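Local coordinates for cell division control protein Cdc48 (Mycobacterium smegmatis, PDB 5E7P) that probably hydrolyses ATP as a Cdc48-like member of the AAA ATPase family, and binds ADP, at residues R520-K532 and L640-P654. Numbering follows the deposited sequence.
Sequences RGVLLYGPPGCGK and LRPGRLERLVFVEPP. With ADP (adenosine-5'-diphosphate), chain D.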
loop_
_atom_site.group_PDB
_atom_site.type_symbol
_atom_site.label_atom_id
_atom_site.label_comp_id
_atom_site.label_asym_id
_atom_site.label_seq_id
_atom_site.Cartn_x
_atom_site.Cartn_y
_atom_site.Cartn_z
ATOM N N ARG A 520 -27.111 -3.110 -2.505
ATOM C CA ARG A 520 -27.643 -2.371 -1.371
ATOM C C ARG A 520 -26.520 -1.944 -0.432
ATOM O O ARG A 520 -25.493 -2.619 -0.329
ATOM C CB ARG A 520 -28.675 -3.221 -0.628
ATOM C CG ARG A 520 -29.927 -3.510 -1.445
ATOM C CD ARG A 520 -30.794 -2.266 -1.570
ATOM N NE ARG A 520 -31.239 -2.013 -2.937
ATOM C CZ ARG A 520 -30.693 -1.108 -3.743
ATOM N NH1 ARG A 520 -29.678 -0.366 -3.324
ATOM N NH2 ARG A 520 -31.162 -0.942 -4.972
ATOM N N GLY A 521 -26.716 -0.812 0.238
ATOM C CA GLY A 521 -25.763 -0.336 1.223
ATOM C C GLY A 521 -25.658 -1.309 2.381
ATOM O O GLY A 521 -26.659 -1.870 2.831
ATOM N N VAL A 522 -24.439 -1.511 2.864
ATOM C CA VAL A 522 -24.188 -2.483 3.917
ATOM C C VAL A 522 -23.713 -1.825 5.208
ATOM O O VAL A 522 -22.782 -1.017 5.199
ATOM C CB VAL A 522 -23.137 -3.515 3.467
ATOM C CG1 VAL A 522 -22.820 -4.483 4.599
ATOM C CG2 VAL A 522 -23.625 -4.262 2.231
ATOM N N LEU A 523 -24.362 -2.169 6.318
ATOM C CA LEU A 523 -23.862 -1.789 7.634
ATOM C C LEU A 523 -23.283 -3.003 8.347
ATOM O O LEU A 523 -24.007 -3.920 8.730
ATOM C CB LEU A 523 -24.954 -1.157 8.495
ATOM C CG LEU A 523 -24.453 -0.802 9.901
ATOM C CD1 LEU A 523 -23.422 0.313 9.844
ATOM C CD2 LEU A 523 -25.596 -0.439 10.836
ATOM N N LEU A 524 -21.967 -2.998 8.518
ATOM C CA LEU A 524 -21.268 -4.091 9.169
ATOM C C LEU A 524 -20.993 -3.704 10.618
ATOM O O LEU A 524 -20.365 -2.682 10.881
ATOM C CB LEU A 524 -19.958 -4.359 8.434
ATOM C CG LEU A 524 -19.273 -5.708 8.631
ATOM C CD1 LEU A 524 -20.180 -6.836 8.198
ATOM C CD2 LEU A 524 -17.997 -5.737 7.831
ATOM N N TYR A 525 -21.473 -4.506 11.562
ATOM C CA TYR A 525 -21.322 -4.166 12.974
ATOM C C TYR A 525 -21.094 -5.384 13.863
ATOM O O TYR A 525 -21.699 -6.440 13.668
ATOM C CB TYR A 525 -22.532 -3.368 13.474
ATOM C CG TYR A 525 -23.845 -4.111 13.354
ATOM C CD1 TYR A 525 -24.602 -4.038 12.191
ATOM C CD2 TYR A 525 -24.323 -4.887 14.400
ATOM C CE1 TYR A 525 -25.797 -4.716 12.076
ATOM C CE2 TYR A 525 -25.515 -5.567 14.294
ATOM C CZ TYR A 525 -26.249 -5.480 13.129
ATOM O OH TYR A 525 -27.441 -6.157 13.018
ATOM N N GLY A 526 -20.217 -5.223 14.845
ATOM C CA GLY A 526 -19.948 -6.271 15.809
ATOM C C GLY A 526 -19.091 -5.758 16.946
ATOM O O GLY A 526 -18.611 -4.626 16.896
ATOM N N PRO A 527 -18.896 -6.585 17.984
ATOM C CA PRO A 527 -18.032 -6.224 19.112
ATOM C C PRO A 527 -16.583 -6.089 18.656
ATOM O O PRO A 527 -16.208 -6.705 17.658
ATOM C CB PRO A 527 -18.189 -7.411 20.067
ATOM C CG PRO A 527 -18.615 -8.544 19.199
ATOM C CD PRO A 527 -19.454 -7.940 18.121
ATOM N N PRO A 528 -15.781 -5.283 19.371
ATOM C CA PRO A 528 -14.386 -5.026 18.997
ATOM C C PRO A 528 -13.547 -6.298 18.940
ATOM O O PRO A 528 -13.836 -7.266 19.646
ATOM C CB PRO A 528 -13.881 -4.124 20.130
ATOM C CG PRO A 528 -15.106 -3.492 20.686
ATOM C CD PRO A 528 -16.173 -4.533 20.577
ATOM N N GLY A 529 -12.518 -6.285 18.100
ATOM C CA GLY A 529 -11.593 -7.397 17.989
ATOM C C GLY A 529 -12.203 -8.667 17.430
ATOM O O GLY A 529 -11.764 -9.766 17.762
ATOM N N CYS A 530 -13.209 -8.521 16.572
ATOM C CA CYS A 530 -13.873 -9.679 15.979
ATOM C C CYS A 530 -13.776 -9.698 14.457
ATOM O O CYS A 530 -14.345 -10.573 13.801
ATOM C CB CYS A 530 -15.331 -9.747 16.426
ATOM S SG CYS A 530 -15.520 -10.074 18.183
ATOM N N GLY A 531 -13.059 -8.727 13.901
ATOM C CA GLY A 531 -12.712 -8.741 12.491
ATOM C C GLY A 531 -13.626 -8.004 11.529
ATOM O O GLY A 531 -13.472 -8.136 10.317
ATOM N N LYS A 532 -14.572 -7.230 12.055
ATOM C CA LYS A 532 -15.494 -6.483 11.205
ATOM C C LYS A 532 -14.763 -5.514 10.274
ATOM O O LYS A 532 -15.203 -5.275 9.154
ATOM C CB LYS A 532 -16.543 -5.747 12.039
ATOM C CG LYS A 532 -16.000 -5.110 13.297
ATOM C CD LYS A 532 -16.974 -4.094 13.859
ATOM C CE LYS A 532 -16.957 -2.812 13.039
ATOM N NZ LYS A 532 -15.655 -2.083 13.155
ATOM N N LEU A 640 -29.978 4.319 8.017
ATOM C CA LEU A 640 -30.340 2.905 7.961
ATOM C C LEU A 640 -31.636 2.644 7.198
ATOM O O LEU A 640 -32.131 1.518 7.170
ATOM C CB LEU A 640 -30.441 2.329 9.378
ATOM C CG LEU A 640 -29.248 2.606 10.297
ATOM C CD1 LEU A 640 -29.388 1.858 11.613
ATOM C CD2 LEU A 640 -27.938 2.247 9.611
ATOM N N ARG A 641 -32.180 3.685 6.581
ATOM C CA ARG A 641 -33.418 3.560 5.821
ATOM C C ARG A 641 -33.159 2.913 4.462
ATOM O O ARG A 641 -32.036 2.964 3.956
ATOM C CB ARG A 641 -34.075 4.933 5.662
ATOM C CG ARG A 641 -34.518 5.542 6.982
ATOM C CD ARG A 641 -35.028 6.959 6.811
ATOM N NE ARG A 641 -35.336 7.570 8.101
ATOM C CZ ARG A 641 -35.650 8.851 8.269
ATOM N NH1 ARG A 641 -35.699 9.670 7.225
ATOM N NH2 ARG A 641 -35.913 9.314 9.487
ATOM N N PRO A 642 -34.192 2.276 3.879
ATOM C CA PRO A 642 -34.085 1.654 2.553
ATOM C C PRO A 642 -33.514 2.608 1.505
ATOM O O PRO A 642 -33.772 3.810 1.553
ATOM C CB PRO A 642 -35.535 1.305 2.221
ATOM C CG PRO A 642 -36.158 1.052 3.545
ATOM C CD PRO A 642 -35.503 2.014 4.503
ATOM N N GLY A 643 -32.734 2.066 0.575
ATOM C CA GLY A 643 -32.035 2.874 -0.404
ATOM C C GLY A 643 -30.663 3.283 0.098
ATOM O O GLY A 643 -29.786 3.654 -0.680
ATOM N N ARG A 644 -30.479 3.214 1.413
ATOM C CA ARG A 644 -29.210 3.577 2.027
ATOM C C ARG A 644 -28.535 2.345 2.627
ATOM O O ARG A 644 -28.461 1.302 1.979
ATOM C CB ARG A 644 -29.425 4.665 3.079
ATOM C CG ARG A 644 -30.256 5.833 2.567
ATOM C CD ARG A 644 -30.155 7.046 3.473
ATOM N NE ARG A 644 -30.787 8.222 2.880
ATOM C CZ ARG A 644 -31.892 8.796 3.343
ATOM N NH1 ARG A 644 -32.497 8.309 4.419
ATOM N NH2 ARG A 644 -32.389 9.864 2.734
ATOM N N LEU A 645 -28.044 2.464 3.856
ATOM C CA LEU A 645 -27.396 1.340 4.529
ATOM C C LEU A 645 -28.441 0.413 5.143
ATOM O O LEU A 645 -28.710 0.484 6.341
ATOM C CB LEU A 645 -26.437 1.844 5.611
ATOM C CG LEU A 645 -24.970 2.092 5.241
ATOM C CD1 LEU A 645 -24.834 2.840 3.924
ATOM C CD2 LEU A 645 -24.266 2.844 6.360
ATOM N N GLU A 646 -29.023 -0.458 4.322
ATOM C CA GLU A 646 -30.174 -1.252 4.750
ATOM C C GLU A 646 -29.872 -2.736 4.974
ATOM O O GLU A 646 -30.640 -3.439 5.629
ATOM C CB GLU A 646 -31.330 -1.097 3.759
ATOM C CG GLU A 646 -31.022 -1.590 2.358
ATOM C CD GLU A 646 -32.250 -1.588 1.461
ATOM O OE1 GLU A 646 -32.419 -0.624 0.681
ATOM O OE2 GLU A 646 -33.046 -2.552 1.540
ATOM N N ARG A 647 -28.762 -3.212 4.426
ATOM C CA ARG A 647 -28.361 -4.596 4.644
ATOM C C ARG A 647 -27.505 -4.701 5.904
ATOM O O ARG A 647 -26.303 -4.426 5.880
ATOM C CB ARG A 647 -27.613 -5.147 3.429
ATOM C CG ARG A 647 -27.138 -6.579 3.592
ATOM C CD ARG A 647 -26.937 -7.241 2.243
ATOM N NE ARG A 647 -28.207 -7.420 1.548
ATOM C CZ ARG A 647 -28.324 -7.812 0.284
ATOM N NH1 ARG A 647 -27.242 -8.068 -0.439
ATOM N NH2 ARG A 647 -29.528 -7.945 -0.258
ATOM N N LEU A 648 -28.140 -5.097 7.003
ATOM C CA LEU A 648 -27.475 -5.191 8.297
ATOM C C LEU A 648 -26.771 -6.530 8.478
ATOM O O LEU A 648 -27.418 -7.564 8.634
ATOM C CB LEU A 648 -28.484 -4.982 9.428
ATOM C CG LEU A 648 -28.677 -3.562 9.965
ATOM C CD1 LEU A 648 -29.019 -2.573 8.853
ATOM C CD2 LEU A 648 -29.755 -3.555 11.042
ATOM N N VAL A 649 -25.443 -6.505 8.455
ATOM C CA VAL A 649 -24.662 -7.711 8.692
ATOM C C VAL A 649 -24.023 -7.664 10.075
ATOM O O VAL A 649 -23.160 -6.828 10.346
ATOM C CB VAL A 649 -23.563 -7.903 7.635
ATOM C CG1 VAL A 649 -22.823 -9.214 7.877
ATOM C CG2 VAL A 649 -24.153 -7.870 6.233
ATOM N N PHE A 650 -24.458 -8.564 10.950
ATOM C CA PHE A 650 -23.906 -8.653 12.296
ATOM C C PHE A 650 -22.754 -9.652 12.350
ATOM O O PHE A 650 -22.914 -10.819 11.997
ATOM C CB PHE A 650 -24.996 -9.034 13.303
ATOM C CG PHE A 650 -24.472 -9.352 14.676
ATOM C CD1 PHE A 650 -23.610 -8.483 15.324
ATOM C CD2 PHE A 650 -24.854 -10.513 15.325
ATOM C CE1 PHE A 650 -23.128 -8.776 16.586
ATOM C CE2 PHE A 650 -24.377 -10.809 16.589
ATOM C CZ PHE A 650 -23.514 -9.940 17.220
ATOM N N VAL A 651 -21.591 -9.177 12.783
ATOM C CA VAL A 651 -20.430 -10.037 12.960
ATOM C C VAL A 651 -20.404 -10.573 14.385
ATOM O O VAL A 651 -20.067 -9.852 15.327
ATOM C CB VAL A 651 -19.117 -9.283 12.670
ATOM C CG1 VAL A 651 -17.916 -10.184 12.920
ATOM C CG2 VAL A 651 -19.112 -8.755 11.241
ATOM N N GLU A 652 -20.776 -11.841 14.535
ATOM C CA GLU A 652 -20.794 -12.499 15.836
ATOM C C GLU A 652 -19.389 -12.616 16.410
ATOM O O GLU A 652 -18.416 -12.707 15.661
ATOM C CB GLU A 652 -21.401 -13.900 15.707
ATOM C CG GLU A 652 -22.900 -13.925 15.468
ATOM C CD GLU A 652 -23.693 -14.072 16.756
ATOM O OE1 GLU A 652 -23.068 -14.207 17.831
ATOM O OE2 GLU A 652 -24.943 -14.054 16.691
ATOM N N PRO A 653 -19.277 -12.609 17.746
ATOM C CA PRO A 653 -18.007 -12.979 18.375
ATOM C C PRO A 653 -17.751 -14.454 18.104
ATOM O O PRO A 653 -18.706 -15.232 18.063
ATOM C CB PRO A 653 -18.273 -12.746 19.864
ATOM C CG PRO A 653 -19.753 -12.837 20.010
ATOM C CD PRO A 653 -20.314 -12.278 18.738
ATOM N N PRO A 654 -16.481 -14.840 17.914
ATOM C CA PRO A 654 -16.161 -16.202 17.479
ATOM C C PRO A 654 -16.554 -17.271 18.500
ATOM O O PRO A 654 -16.068 -17.255 19.630
ATOM C CB PRO A 654 -14.639 -16.160 17.309
ATOM C CG PRO A 654 -14.191 -15.094 18.232
ATOM C CD PRO A 654 -15.270 -14.052 18.201
HETATM P PB ADP D . -12.504 -3.665 15.518
HETATM O O1B ADP D . -11.812 -3.725 16.858
HETATM O O2B ADP D . -12.716 -2.255 15.025
HETATM O O3B ADP D . -13.726 -4.549 15.411
HETATM P PA ADP D . -11.287 -5.813 14.059
HETATM O O1A ADP D . -12.357 -6.613 14.761
HETATM O O2A ADP D . -11.176 -5.851 12.558
HETATM O O3A ADP D . -11.400 -4.264 14.499
HETATM O "O5'" ADP D . -9.864 -6.302 14.632
HETATM C "C5'" ADP D . -8.639 -5.831 14.075
HETATM C "C4'" ADP D . -7.527 -6.820 14.417
HETATM O "O4'" ADP D . -8.064 -8.001 15.021
HETATM C "C3'" ADP D . -6.777 -7.263 13.172
HETATM O "O3'" ADP D . -5.523 -6.586 13.067
HETATM C "C2'" ADP D . -6.565 -8.754 13.337
HETATM O "O2'" ADP D . -5.190 -9.030 13.628
HETATM C "C1'" ADP D . -7.434 -9.182 14.509
HETATM N N9 ADP D . -8.468 -10.111 13.997
HETATM C C8 ADP D . -9.795 -9.884 14.016
HETATM N N7 ADP D . -10.480 -10.920 13.470
HETATM C C5 ADP D . -9.579 -11.840 13.087
HETATM C C6 ADP D . -9.631 -13.172 12.441
HETATM N N6 ADP D . -10.815 -13.729 12.093
HETATM N N1 ADP D . -8.460 -13.808 12.213
HETATM C C2 ADP D . -7.283 -13.253 12.556
HETATM N N3 ADP D . -7.159 -12.049 13.146
HETATM C C4 ADP D . -8.253 -11.304 13.435
#
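Tyr525 turns one face of its ring to the backbone of strand 645-650: Phe650 CA sits over that face, 4.1 Å from the ring centroid and 16° off its normal, and Val649 O lies above the same face nearer the rim. With chi1 at 60°, CG stands between the backbone N and the carbonyl carbon, which swings the ring across to this strand. Leu648 CB meets the ring edge in plane, whereas the Phe650 ring is slid aside and barely overlaps. Phe650 instead turns its own edge to Tyr525 O. Tyr525 O also accepts the N-H of Val651 (N to O 2.9 Å), the last rung of a parallel ladder begun by Arg647 N to Gly521 O. Strand 521-525 lies between strands 623-629 and 645-650 in the parallel sheet of a RecA-like P-loop ATPase domain, and it runs directly into the Walker A loop, where Gly529 N bonds ADP O1B at 2.9 Å. Val651 packs against the junction of strand and loop, CG2 against Leu524 CD1 (3.8 Å) and Lys532 CB, CG1 against Cys530 O. Leu523 gives its N-H to Arg647 O and accepts that of Val649, while on the Tyr525 side of the sheet its CD2 reaches Leu640 CD2 at 3.8 Å and its CB lies near Leu648 CD1. At the other end, Arg520 NE is 4.1 Å from Glu646 OE1, beyond a salt bridge, and Gly643 N-H holds that oxygen in an almost straight bond (174°).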